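Local coordinates for flower-specific defensin (Nicotiana alata, PDB 4AAZ), which defends the plant against fungal pathogens such as Fusarium oxysporum and Botrytis cinerea and retards the growth of Helicoverpa caterpillars, at residues Arg1-Ser7 and Cys41-Cys47. Sequence-based numbering, arbitrary orientation.
With EDO (1,2-ethanediol), chain E.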
loop_
_atom_site.group_PDB
_atom_site.type_symbol
_atom_site.label_atom_id
_atom_site.label_comp_id
_atom_site.label_asym_id
_atom_site.label_seq_id
_atom_site.Cartn_x
_atom_site.Cartn_y
_atom_site.Cartn_z
ATOM N N ARG A 1 -6.951 8.628 -12.772
ATOM C CA ARG A 1 -5.927 9.304 -11.948
ATOM C C ARG A 1 -5.985 8.729 -10.554
ATOM O O ARG A 1 -7.038 8.743 -9.932
ATOM C CB ARG A 1 -6.207 10.807 -11.930
ATOM C CG ARG A 1 -5.228 11.639 -11.104
ATOM C CD ARG A 1 -5.608 13.140 -11.167
ATOM N NE ARG A 1 -7.042 13.228 -10.959
ATOM C CZ ARG A 1 -7.919 13.661 -11.835
ATOM N NH1 ARG A 1 -7.547 14.164 -13.020
ATOM N NH2 ARG A 1 -9.196 13.574 -11.536
ATOM N N GLU A 2 -4.868 8.161 -10.108
ATOM C CA GLU A 2 -4.779 7.615 -8.762
ATOM C C GLU A 2 -3.591 8.220 -8.077
ATOM O O GLU A 2 -2.630 8.669 -8.731
ATOM C CB GLU A 2 -4.723 6.077 -8.752
ATOM C CG GLU A 2 -5.914 5.475 -9.467
ATOM C CD GLU A 2 -6.359 4.149 -8.955
ATOM O OE1 GLU A 2 -5.546 3.446 -8.327
ATOM O OE2 GLU A 2 -7.540 3.814 -9.211
ATOM N N CYS A 3 -3.695 8.286 -6.763
ATOM C CA CYS A 3 -2.659 8.842 -5.916
ATOM C C CYS A 3 -2.119 7.803 -4.955
ATOM O O CYS A 3 -2.879 6.975 -4.469
ATOM C CB CYS A 3 -3.226 9.997 -5.090
ATOM S SG CYS A 3 -3.489 11.566 -5.995
ATOM N N LYS A 4 -0.823 7.894 -4.665
ATOM C CA LYS A 4 -0.137 6.966 -3.768
ATOM C C LYS A 4 0.045 7.592 -2.393
ATOM O O LYS A 4 0.486 8.748 -2.260
ATOM C CB LYS A 4 1.251 6.622 -4.349
ATOM C CG LYS A 4 1.157 5.851 -5.644
ATOM C CD LYS A 4 2.483 5.701 -6.371
ATOM C CE LYS A 4 2.355 4.960 -7.712
ATOM N NZ LYS A 4 3.668 4.835 -8.417
ATOM N N THR A 5 -0.321 6.839 -1.370
ATOM C CA THR A 5 -0.160 7.238 0.026
ATOM C C THR A 5 0.390 6.026 0.776
ATOM O O THR A 5 -0.208 4.956 0.693
ATOM C CB THR A 5 -1.504 7.633 0.641
ATOM O OG1 THR A 5 -2.080 8.704 -0.117
ATOM C CG2 THR A 5 -1.325 8.058 2.075
ATOM N N GLU A 6 1.505 6.165 1.493
ATOM C CA GLU A 6 2.031 5.048 2.266
ATOM C C GLU A 6 1.003 4.545 3.250
ATOM O O GLU A 6 0.334 5.330 3.942
ATOM C CB GLU A 6 3.320 5.425 2.980
ATOM C CG GLU A 6 4.005 4.241 3.633
ATOM C CD GLU A 6 5.430 4.482 4.080
ATOM O OE1 GLU A 6 5.910 5.656 4.055
ATOM O OE2 GLU A 6 6.093 3.494 4.480
ATOM N N SER A 7 0.846 3.238 3.337
ATOM C CA SER A 7 -0.023 2.632 4.331
ATOM C C SER A 7 0.317 3.036 5.738
ATOM O O SER A 7 1.481 3.009 6.148
ATOM C CB SER A 7 0.089 1.107 4.220
ATOM O OG SER A 7 -0.611 0.421 5.277
ATOM N N CYS A 41 4.919 -0.124 1.699
ATOM C CA CYS A 41 3.585 -0.439 1.211
ATOM C C CYS A 41 2.885 0.852 0.833
ATOM O O CYS A 41 2.592 1.683 1.723
ATOM C CB CYS A 41 2.832 -1.176 2.300
ATOM S SG CYS A 41 1.099 -1.506 1.916
ATOM N N LEU A 42 2.673 1.041 -0.467
ATOM C CA LEU A 42 2.020 2.235 -0.975
ATOM C C LEU A 42 0.611 1.900 -1.383
ATOM O O LEU A 42 0.378 1.036 -2.244
ATOM C CB LEU A 42 2.796 2.825 -2.152
ATOM C CG LEU A 42 4.250 3.191 -1.854
ATOM C CD1 LEU A 42 4.932 3.726 -3.147
ATOM C CD2 LEU A 42 4.333 4.206 -0.740
ATOM N N CYS A 43 -0.336 2.585 -0.757
ATOM C CA CYS A 43 -1.739 2.442 -1.098
ATOM C C CYS A 43 -2.109 3.369 -2.245
ATOM O O CYS A 43 -1.531 4.470 -2.382
ATOM C CB CYS A 43 -2.640 2.776 0.097
ATOM S SG CYS A 43 -2.255 1.869 1.616
ATOM N N THR A 44 -3.080 2.962 -3.048
ATOM C CA THR A 44 -3.572 3.802 -4.122
ATOM C C THR A 44 -5.090 3.897 -4.085
ATOM O O THR A 44 -5.777 2.943 -3.687
ATOM C CB THR A 44 -3.130 3.301 -5.506
ATOM O OG1 THR A 44 -3.421 1.905 -5.644
ATOM C CG2 THR A 44 -1.660 3.508 -5.693
ATOM N N LYS A 45 -5.616 5.052 -4.485
ATOM C CA LYS A 45 -7.053 5.203 -4.715
ATOM C C LYS A 45 -7.235 6.361 -5.677
ATOM O O LYS A 45 -6.311 7.164 -5.839
ATOM C CB LYS A 45 -7.809 5.446 -3.396
ATOM C CG LYS A 45 -7.520 6.761 -2.699
ATOM C CD LYS A 45 -8.312 6.858 -1.401
ATOM C CE LYS A 45 -8.010 8.122 -0.634
ATOM N NZ LYS A 45 -8.774 8.156 0.654
ATOM N N PRO A 46 -8.398 6.471 -6.319
ATOM C CA PRO A 46 -8.660 7.591 -7.223
ATOM C C PRO A 46 -8.545 8.914 -6.495
ATOM O O PRO A 46 -8.934 9.040 -5.335
ATOM C CB PRO A 46 -10.101 7.346 -7.685
ATOM C CG PRO A 46 -10.242 5.831 -7.612
ATOM C CD PRO A 46 -9.492 5.482 -6.336
ATOM N N CYS A 47 -8.028 9.912 -7.192
ATOM C CA CYS A 47 -7.879 11.248 -6.647
ATOM C C CYS A 47 -8.051 12.305 -7.720
ATOM O O CYS A 47 -8.280 11.937 -8.884
ATOM C CB CYS A 47 -6.528 11.418 -6.012
ATOM S SG CYS A 47 -5.148 11.317 -7.170
ATOM O OXT CYS A 47 -7.992 13.509 -7.418
HETATM C C1 EDO E . -4.051 6.039 -13.380
HETATM O O1 EDO E . -3.826 4.889 -12.569
HETATM C C2 EDO E . -5.417 5.989 -13.989
HETATM O O2 EDO E . -6.382 5.921 -12.952
HETATM O O HOH W 1 -5.847 1.474 -6.722
HETATM O O HOH W 2 5.258 0.917 4.319
#
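Cys3 and Cys47 are joined covalently, SG to SG at 2.0 Å with a disulfide torsion of 76°, tying the first strand to the C-terminus. Backbone bonds establish an antiparallel register: Thr5 N gives to Cys43 O at 2.8 Å and Cys43 N returns to Thr5 O, while Cys3 pairs likewise with Lys45, though the return bond from Lys45 N is weak. Ser7 N to Cys41 O and Cys47 N to Arg1 O extend the ladder at its two ends. Beyond the disulfide, Arg1 bends at chi3 (46°), turning NE onto Cys47 O at 2.7 Å; this oxygen of the terminal carboxylate lies close to the guanidinium plane, and NH2 adds a weak second bond. A water lies 2.6 Å from Glu2 OE1, to which it donates, and also hydrogen-bonds Thr44 OG1; a second water bridges Glu6 OE2 and Cys41 N; Glu6 OE1 has its salt bridge with Arg40. Carbon contacts join side chains on one sheet face: Lys4 CG lies alongside Thr44 CG2 at 3.7 Å, and Leu42 CD2 is 4.0 Å from Glu6 CB. Ser7 CB sits 3.6 Å from Cys43 SG, whose disulfide to Cys24, with Cys41–Cys20, fastens the central strand 41-46 to helix 17-26: the cysteine-stabilised alpha-beta motif of plant defensins.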